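Local coordinates for protein putative short-chain dehydrogenase/reductase (PDB 5IZ4) that probably works as an NAD(P)-dependent oxidoreductase of the short-chain dehydrogenase/reductase family, and holds ADP in the nucleotide pocket of its Rossmann fold, at residues T30-R33 / F34-G38; T56-A59 / L60-A64; N128-G131 / L132-T136; A245-T249 / A250-A254. One frame throughout, in Å; residues are numbered along the deposited sequence. Where two conformers were deposited one is given.

Overall arrangement
Contacts 1 to 3 lie within or at the end of helices of a Rossmann fold, and contact 4 runs from a helix end into a loop; in each, side chains about a turn apart meet while others reach neighbouring elements. Contacts 1 and 2 lie on successive helices, 25-36 and 51-63, with centres about 9 Å apart; A35 CB meets C61 CB at 3.7 Å. Contact 4, at the end of helix 238-250, packs against contact 1 on another side, where A37 CB comes within 3.3 Å of W246 CH2. Contact 3, in helix 118-146, touches none of the others; its centre is about 23 Å from that of contact 1. The side chains of T30 and N128 lie about 8 and 7 Å from the bound ADP.

Contact 1: residues T30-R33 / F34-G38; sequences TALR and FAQAG
T30 and F34 open the last turns of helix 25-36, the helix of the first beta-alpha-beta unit of the Rossmann fold, and their side chains run side by side. The methyl CG2 of T30 rests 3.8 Å from CD1 of F34. A chi1 of -60° sets OG1 of T30 beside the backbone N and leaves CG2 anti to it, facing the ring, while OG1 turns back to the carbonyl of I26. The carbonyl O of T30 also lies in the plane of the F34 ring, at its edge, and accepts the nearly straight bond from F34 N, 3.0 Å long. A31 contributes its carbonyl to A35 N at 2.9 Å, while its methyl group faces V57 and C61 of helix 51-63.

L32 is tied to Q36 through the backbone: its carbonyl takes the amide N-H of Q36 at 2.8 Å. The side chain of Q36 has two conformers, and its approach to L32 and R33, seen in one of them, is tentative. In R33 the bend at chi2 (61°) lays the guanidinium beside A37, whose backbone N lies at its edge, in its plane. The charged group itself is held by a salt bridge from NE to E243 and a cation-pi contact with W246 on helix 238-250.

G38 closes the helix in a Schellman motif with a positive phi of 92°. Beside it the bond from A37 N to R33 O is weak, while R33 NH1 lies 3.8 Å from A37 CB.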
# COMPACT_ATOMS: atom_id res chain seq x y z
N THR A 30 23.40 5.88 14.38
CA THR A 30 22.58 7.09 14.37
C THR A 30 23.08 8.11 15.38
O THR A 30 23.13 9.30 15.10
CB THR A 30 21.11 6.74 14.61
OG1 THR A 30 20.66 5.86 13.58
CG2 THR A 30 20.24 8.00 14.61
N ALA A 31 23.47 7.65 16.58
CA ALA A 31 24.09 8.57 17.52
C ALA A 31 25.30 9.25 16.89
O ALA A 31 25.46 10.47 16.99
CB ALA A 31 24.51 7.82 18.79
N LEU A 32 26.13 8.48 16.19
CA LEU A 32 27.31 9.05 15.56
C LEU A 32 26.94 10.09 14.50
O LEU A 32 27.55 11.17 14.44
CB LEU A 32 28.17 7.94 14.95
CG LEU A 32 29.52 8.38 14.37
CD1 LEU A 32 30.33 9.17 15.41
CD2 LEU A 32 30.31 7.19 13.87
N ARG A 33 25.94 9.78 13.67
CA ARG A 33 25.57 10.70 12.60
C ARG A 33 25.04 12.02 13.16
O ARG A 33 25.37 13.10 12.64
CB ARG A 33 24.52 10.06 11.69
CG ARG A 33 24.10 10.97 10.53
CD ARG A 33 25.31 11.28 9.67
NE ARG A 33 25.03 12.21 8.57
CZ ARG A 33 25.08 13.53 8.68
NH1 ARG A 33 25.36 14.10 9.85
NH2 ARG A 33 24.83 14.30 7.63
N PHE A 34 24.22 11.96 14.22
CA PHE A 34 23.78 13.20 14.84
C PHE A 34 24.94 13.93 15.49
O PHE A 34 25.02 15.16 15.43
CB PHE A 34 22.65 12.92 15.84
CG PHE A 34 21.27 12.85 15.20
CD1 PHE A 34 20.85 11.71 14.55
CD2 PHE A 34 20.42 13.95 15.23
CE1 PHE A 34 19.61 11.65 13.94
CE2 PHE A 34 19.17 13.90 14.63
CZ PHE A 34 18.76 12.76 13.98
N ALA A 35 25.89 13.19 16.09
CA ALA A 35 27.08 13.82 16.64
C ALA A 35 27.87 14.56 15.56
O ALA A 35 28.37 15.67 15.78
CB ALA A 35 27.96 12.78 17.33
N GLN A 36 27.99 13.95 14.38
CA GLN A 36 28.70 14.59 13.27
C GLN A 36 28.00 15.85 12.80
O GLN A 36 28.65 16.74 12.23
CB GLN A 36 28.85 13.58 12.13
CG GLN A 36 29.90 12.52 12.45
CD GLN A 36 29.81 11.27 11.58
OE1 GLN A 36 28.78 11.00 10.96
NE2 GLN A 36 30.90 10.50 11.56
N ALA A 37 26.69 15.95 13.02
CA ALA A 37 25.92 17.14 12.67
C ALA A 37 26.01 18.24 13.72
O ALA A 37 25.43 19.31 13.51
CB ALA A 37 24.47 16.75 12.45
N GLY A 38 26.72 18.01 14.82
CA GLY A 38 26.82 19.00 15.87
C GLY A 38 25.79 18.89 16.96
O GLY A 38 25.84 19.67 17.92

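Contact 2: residues T56-A59 / L60-A64; sequences TVEA and LCRDA
V57 and C61 form the inward side of a turn of helix 51-63, the helix of a Rossmann beta-alpha-beta unit that connects strands 40-45 and 68-72. CG1 of V57 approaches SG of C61 at 4.2 Å, a loose apolar contact between residues one turn apart. With chi1 at -70°, SG is anti to the carbonyl carbon of C61 and so swings back over the preceding turn, 3.4 Å from V57 O. That carbonyl also accepts the backbone N-H of C61, at 2.9 Å.

Next to this pair, E58 and R62 run side by side, E58 extended and R62 bent at chi3. They meet through their aliphatic parts, E58 CG lying 4.0 Å from R62 CD, whereas the charged atoms OE1 and NH1 remain 4.7 Å apart and make no salt bridge. The opposite charges may still attract at this range. On the outer side L60 CG, beside its backbone N, leans back toward the preceding turn, 3.4 Å from T56 O.

Further out, A35 of helix 25-36 packs on C61. T68 connects the two charged ends: its hydroxyl OG1 is hydrogen-bonded to OE1 of E58 and more weakly to NH1 of R62.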
# COMPACT_ATOMS: atom_id res chain seq x y z
N THR A 56 31.95 2.99 24.07
CA THR A 56 32.69 3.21 22.83
C THR A 56 31.92 4.13 21.90
O THR A 56 32.51 5.03 21.29
CB THR A 56 32.97 1.87 22.16
OG1 THR A 56 33.73 1.04 23.05
CG2 THR A 56 33.76 2.07 20.86
N VAL A 57 30.61 3.92 21.77
CA VAL A 57 29.78 4.83 20.98
C VAL A 57 29.91 6.26 21.50
O VAL A 57 30.07 7.21 20.72
CB VAL A 57 28.31 4.37 20.98
CG1 VAL A 57 27.40 5.41 20.29
CG2 VAL A 57 28.19 3.02 20.28
N GLU A 58 29.86 6.43 22.83
CA GLU A 58 30.00 7.77 23.40
C GLU A 58 31.35 8.38 23.05
O GLU A 58 31.43 9.56 22.69
CB GLU A 58 29.81 7.76 24.91
CG GLU A 58 30.06 9.13 25.52
CD GLU A 58 29.85 9.21 27.03
OE1 GLU A 58 29.18 10.17 27.48
OE2 GLU A 58 30.35 8.33 27.76
N ALA A 59 32.43 7.59 23.16
CA ALA A 59 33.75 8.11 22.84
C ALA A 59 33.83 8.57 21.40
O ALA A 59 34.43 9.61 21.10
CB ALA A 59 34.82 7.04 23.11
N LEU A 60 33.22 7.82 20.49
CA LEU A 60 33.23 8.22 19.08
C LEU A 60 32.41 9.48 18.84
O LEU A 60 32.79 10.33 18.03
CB LEU A 60 32.71 7.07 18.22
CG LEU A 60 33.61 5.83 18.18
CD1 LEU A 60 32.90 4.73 17.41
CD2 LEU A 60 34.95 6.17 17.54
N CYS A 61 31.27 9.61 19.53
CA CYS A 61 30.44 10.81 19.38
C CYS A 61 31.15 12.04 19.92
O CYS A 61 31.03 13.14 19.35
CB CYS A 61 29.10 10.62 20.08
SG CYS A 61 28.00 9.46 19.29
N ARG A 62 31.87 11.89 21.04
CA ARG A 62 32.64 13.01 21.57
C ARG A 62 33.79 13.38 20.64
O ARG A 62 34.12 14.56 20.49
CB ARG A 62 33.17 12.67 22.96
CG ARG A 62 32.09 12.64 24.02
CD ARG A 62 32.64 12.13 25.33
NE ARG A 62 33.47 13.10 26.05
CZ ARG A 62 32.98 14.04 26.86
NH1 ARG A 62 31.66 14.14 27.04
NH2 ARG A 62 33.80 14.87 27.50
N ASP A 63 34.42 12.38 20.02
CA ASP A 63 35.47 12.64 19.05
C ASP A 63 34.91 13.39 17.84
O ASP A 63 35.61 14.21 17.24
CB ASP A 63 36.11 11.33 18.62
CG ASP A 63 37.14 11.52 17.53
OD1 ASP A 63 38.30 11.84 17.87
OD2 ASP A 63 36.79 11.35 16.35
N ALA A 64 33.66 13.10 17.48
CA ALA A 64 32.96 13.82 16.43
C ALA A 64 32.57 15.23 16.87
O ALA A 64 32.10 16.00 16.03
CB ALA A 64 31.70 13.05 16.01

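Contact 3: residues N128-G131 / L132-T136; sequences NLIG and LYQMT
Helix 118-146 is a long helix of the Rossmann fold, buried at this point, and in it a wider pi-type turn at 128-131 gives way to regular alpha-helical bonding. L132 N lies 4.4 Å from N128 O and no i to i+4 bond forms there; L132 CB is 3.3 Å from that oxygen instead. From there onward the pattern is regular, with Y133 N bonded to L129 O at 2.9 Å and Q134 N to I130 O at 2.8 Å.

The side-chain contact in this turn joins I130 to Q134, whose chains lie side by side and point the same way. CG2 of I130 sits 3.7 Å from CD of Q134, so a methyl group backs the carboxamide. Q134 reaches this position with CG anti to its carbonyl carbon (chi1 -72°) and the chain extended beyond. Its NE2 then bonds to the carbonyl of G76, next to the ADP-binding residue V75.

N128 sits near the nucleotide, its amide bonded to T104 N through OD1 and to S176 through ND2. On another side of the turn, Y133 meets the ring of F121 of a second subunit, so residues 128-136 lie between the nucleotide side and a subunit interface. At the far end L132 O takes two donors from T136, the backbone N at 3.1 Å and OG1 at 2.9 Å, which arrive from opposite faces of the carbonyl plane.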
# COMPACT_ATOMS: atom_id res chain seq x y z
N ASN A 128 9.51 -3.96 21.17
CA ASN A 128 9.43 -3.36 19.85
C ASN A 128 8.25 -2.41 19.72
O ASN A 128 8.33 -1.43 18.97
CB ASN A 128 9.34 -4.45 18.78
CG ASN A 128 10.60 -5.28 18.69
OD1 ASN A 128 11.55 -5.07 19.44
ND2 ASN A 128 10.61 -6.25 17.78
N LEU A 129 7.16 -2.67 20.45
CA LEU A 129 5.97 -1.86 20.29
C LEU A 129 5.64 -1.11 21.57
O LEU A 129 5.59 0.13 21.55
CB LEU A 129 4.78 -2.73 19.85
CG LEU A 129 3.49 -2.03 19.41
CD1 LEU A 129 2.71 -1.44 20.60
CD2 LEU A 129 3.79 -0.96 18.36
N ILE A 130 5.40 -1.81 22.69
CA ILE A 130 5.08 -1.13 23.93
C ILE A 130 6.23 -0.22 24.34
O ILE A 130 6.02 0.95 24.69
CB ILE A 130 4.74 -2.14 25.04
CG1 ILE A 130 3.48 -2.92 24.64
CG2 ILE A 130 4.56 -1.40 26.36
CD1 ILE A 130 3.08 -4.04 25.58
N GLY A 131 7.46 -0.75 24.31
CA GLY A 131 8.60 0.05 24.71
C GLY A 131 8.80 1.27 23.82
O GLY A 131 9.14 2.36 24.30
N LEU A 132 8.58 1.09 22.52
CA LEU A 132 8.70 2.21 21.59
C LEU A 132 7.65 3.27 21.88
O LEU A 132 7.95 4.47 21.91
CB LEU A 132 8.59 1.68 20.17
CG LEU A 132 8.71 2.65 18.99
CD1 LEU A 132 9.35 1.96 17.79
CD2 LEU A 132 7.34 3.21 18.63
N TYR A 133 6.40 2.85 22.13
CA TYR A 133 5.36 3.79 22.52
C TYR A 133 5.70 4.50 23.83
O TYR A 133 5.51 5.72 23.95
CB TYR A 133 4.02 3.06 22.65
CG TYR A 133 2.93 3.96 23.18
CD1 TYR A 133 2.62 3.99 24.53
CD2 TYR A 133 2.24 4.81 22.32
CE1 TYR A 133 1.64 4.83 25.03
CE2 TYR A 133 1.25 5.66 22.80
CZ TYR A 133 0.95 5.66 24.16
OH TYR A 133 -0.02 6.50 24.63
N GLN A 134 6.16 3.75 24.83
CA GLN A 134 6.41 4.35 26.14
C GLN A 134 7.53 5.38 26.07
O GLN A 134 7.46 6.43 26.72
CB GLN A 134 6.72 3.26 27.17
CG GLN A 134 5.47 2.44 27.53
CD GLN A 134 5.71 1.36 28.59
OE1 GLN A 134 4.79 1.00 29.33
NE2 GLN A 134 6.93 0.82 28.65
N MET A 135 8.56 5.11 25.27
CA MET A 135 9.64 6.07 25.11
C MET A 135 9.15 7.33 24.41
O MET A 135 9.44 8.45 24.83
CB MET A 135 10.79 5.43 24.32
CG MET A 135 12.08 6.21 24.40
SD MET A 135 12.73 6.23 26.09
CE MET A 135 13.70 7.73 26.02
N THR A 136 8.38 7.14 23.33
CA THR A 136 7.83 8.27 22.60
C THR A 136 6.93 9.12 23.49
O THR A 136 7.08 10.34 23.56
CB THR A 136 7.06 7.78 21.38
OG1 THR A 136 7.92 7.01 20.53
CG2 THR A 136 6.54 8.97 20.59

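Contact 4: residues A245-T249 / A250-A254; sequences AWFLT and AHAPA
A250 meets W246 by a CH-pi contact at the C-terminal end of helix 238-250 in the Rossmann fold. The methyl CB stands over the indole face, 3.6 Å from the centroid of the six-membered ring and 16° off its normal. The same methyl also lies over one face of the H251 imidazole, and sits in the angle between two roughly perpendicular rings. Beside this centre, CD1 of F247 comes 3.7 Å from H251 CB, and A252 CB lies 4.2 Å from L248 CD2 as the chain turns into the following loop. F247 also stacks on F247 of a third subunit, and W246 meets F34 of helix 25-36 edge-to-face.

The final helical bonds run from A250 N to W246 O and from H251 N to F247 O, each 2.9 Å; H251 is the first residue to depart from helical angles. On the inner side, T249 OG1 bonds to A245 O and to S154 OG of strand 153-158.

Water completes the polar edge. One molecule bridges T249 O and A252 N across the helix end. Another lies in the planes of both the indole and imidazole rings, at their edges, accepting from W246 NE1 at 2.9 Å and bonding to H251 NE2 at 2.8 Å.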
# COMPACT_ATOMS: atom_id res chain seq x y z
N ALA A 245 17.61 8.42 9.02
CA ALA A 245 17.03 9.01 10.22
C ALA A 245 17.40 10.48 10.33
O ALA A 245 16.57 11.32 10.71
CB ALA A 245 17.49 8.25 11.46
N TRP A 246 18.66 10.81 10.03
CA TRP A 246 19.10 12.20 10.05
C TRP A 246 18.36 13.03 9.00
O TRP A 246 17.90 14.14 9.29
CB TRP A 246 20.61 12.29 9.84
CG TRP A 246 21.06 13.69 9.49
CD1 TRP A 246 21.48 14.14 8.26
CD2 TRP A 246 21.09 14.82 10.36
NE1 TRP A 246 21.78 15.48 8.33
CE2 TRP A 246 21.54 15.92 9.61
CE3 TRP A 246 20.77 15.01 11.71
CZ2 TRP A 246 21.69 17.19 10.16
CZ3 TRP A 246 20.91 16.28 12.25
CH2 TRP A 246 21.36 17.35 11.48
N PHE A 247 18.23 12.50 7.78
CA PHE A 247 17.55 13.25 6.73
C PHE A 247 16.11 13.55 7.12
O PHE A 247 15.64 14.69 6.98
CB PHE A 247 17.57 12.51 5.39
CG PHE A 247 16.56 13.05 4.41
CD1 PHE A 247 16.82 14.20 3.69
CD2 PHE A 247 15.32 12.43 4.25
CE1 PHE A 247 15.89 14.72 2.82
CE2 PHE A 247 14.38 12.95 3.38
CZ PHE A 247 14.66 14.10 2.67
N LEU A 248 15.37 12.53 7.57
CA LEU A 248 13.98 12.73 7.95
C LEU A 248 13.86 13.77 9.05
O LEU A 248 12.88 14.53 9.09
CB LEU A 248 13.36 11.40 8.40
CG LEU A 248 13.08 10.40 7.28
CD1 LEU A 248 12.48 9.13 7.86
CD2 LEU A 248 12.15 11.02 6.23
N THR A 249 14.84 13.83 9.95
CA THR A 249 14.77 14.79 11.04
C THR A 249 15.09 16.21 10.57
O THR A 249 14.36 17.15 10.87
CB THR A 249 15.74 14.36 12.14
OG1 THR A 249 15.30 13.10 12.65
CG2 THR A 249 15.81 15.40 13.26
N ALA A 250 16.17 16.37 9.81
CA ALA A 250 16.71 17.69 9.56
C ALA A 250 16.19 18.35 8.29
O ALA A 250 16.23 19.58 8.18
CB ALA A 250 18.24 17.63 9.51
N HIS A 251 15.72 17.56 7.32
CA HIS A 251 15.51 18.10 5.98
C HIS A 251 14.18 17.70 5.37
O HIS A 251 14.01 17.82 4.15
CB HIS A 251 16.65 17.66 5.05
CG HIS A 251 17.99 18.18 5.46
ND1 HIS A 251 18.25 19.52 5.61
CD2 HIS A 251 19.14 17.53 5.74
CE1 HIS A 251 19.51 19.68 5.97
NE2 HIS A 251 20.08 18.49 6.06
N ALA A 252 13.22 17.26 6.18
CA ALA A 252 11.95 16.72 5.67
C ALA A 252 10.75 17.29 6.42
O ALA A 252 9.95 16.55 6.98
CB ALA A 252 11.96 15.20 5.76
N PRO A 253 10.56 18.62 6.40
CA PRO A 253 9.45 19.20 7.17
C PRO A 253 8.06 18.81 6.68
O PRO A 253 7.09 19.05 7.40
CB PRO A 253 9.67 20.71 7.03
CG PRO A 253 10.41 20.85 5.72
CD PRO A 253 11.32 19.65 5.67
N ALA A 254 7.93 18.22 5.49
CA ALA A 254 6.62 17.81 5.01
C ALA A 254 6.34 16.33 5.22
O ALA A 254 5.24 15.88 4.89
CB ALA A 254 6.48 18.13 3.51
O HOH W 1 22.63 17.59 6.58
O HOH W 2 12.87 18.83 9.04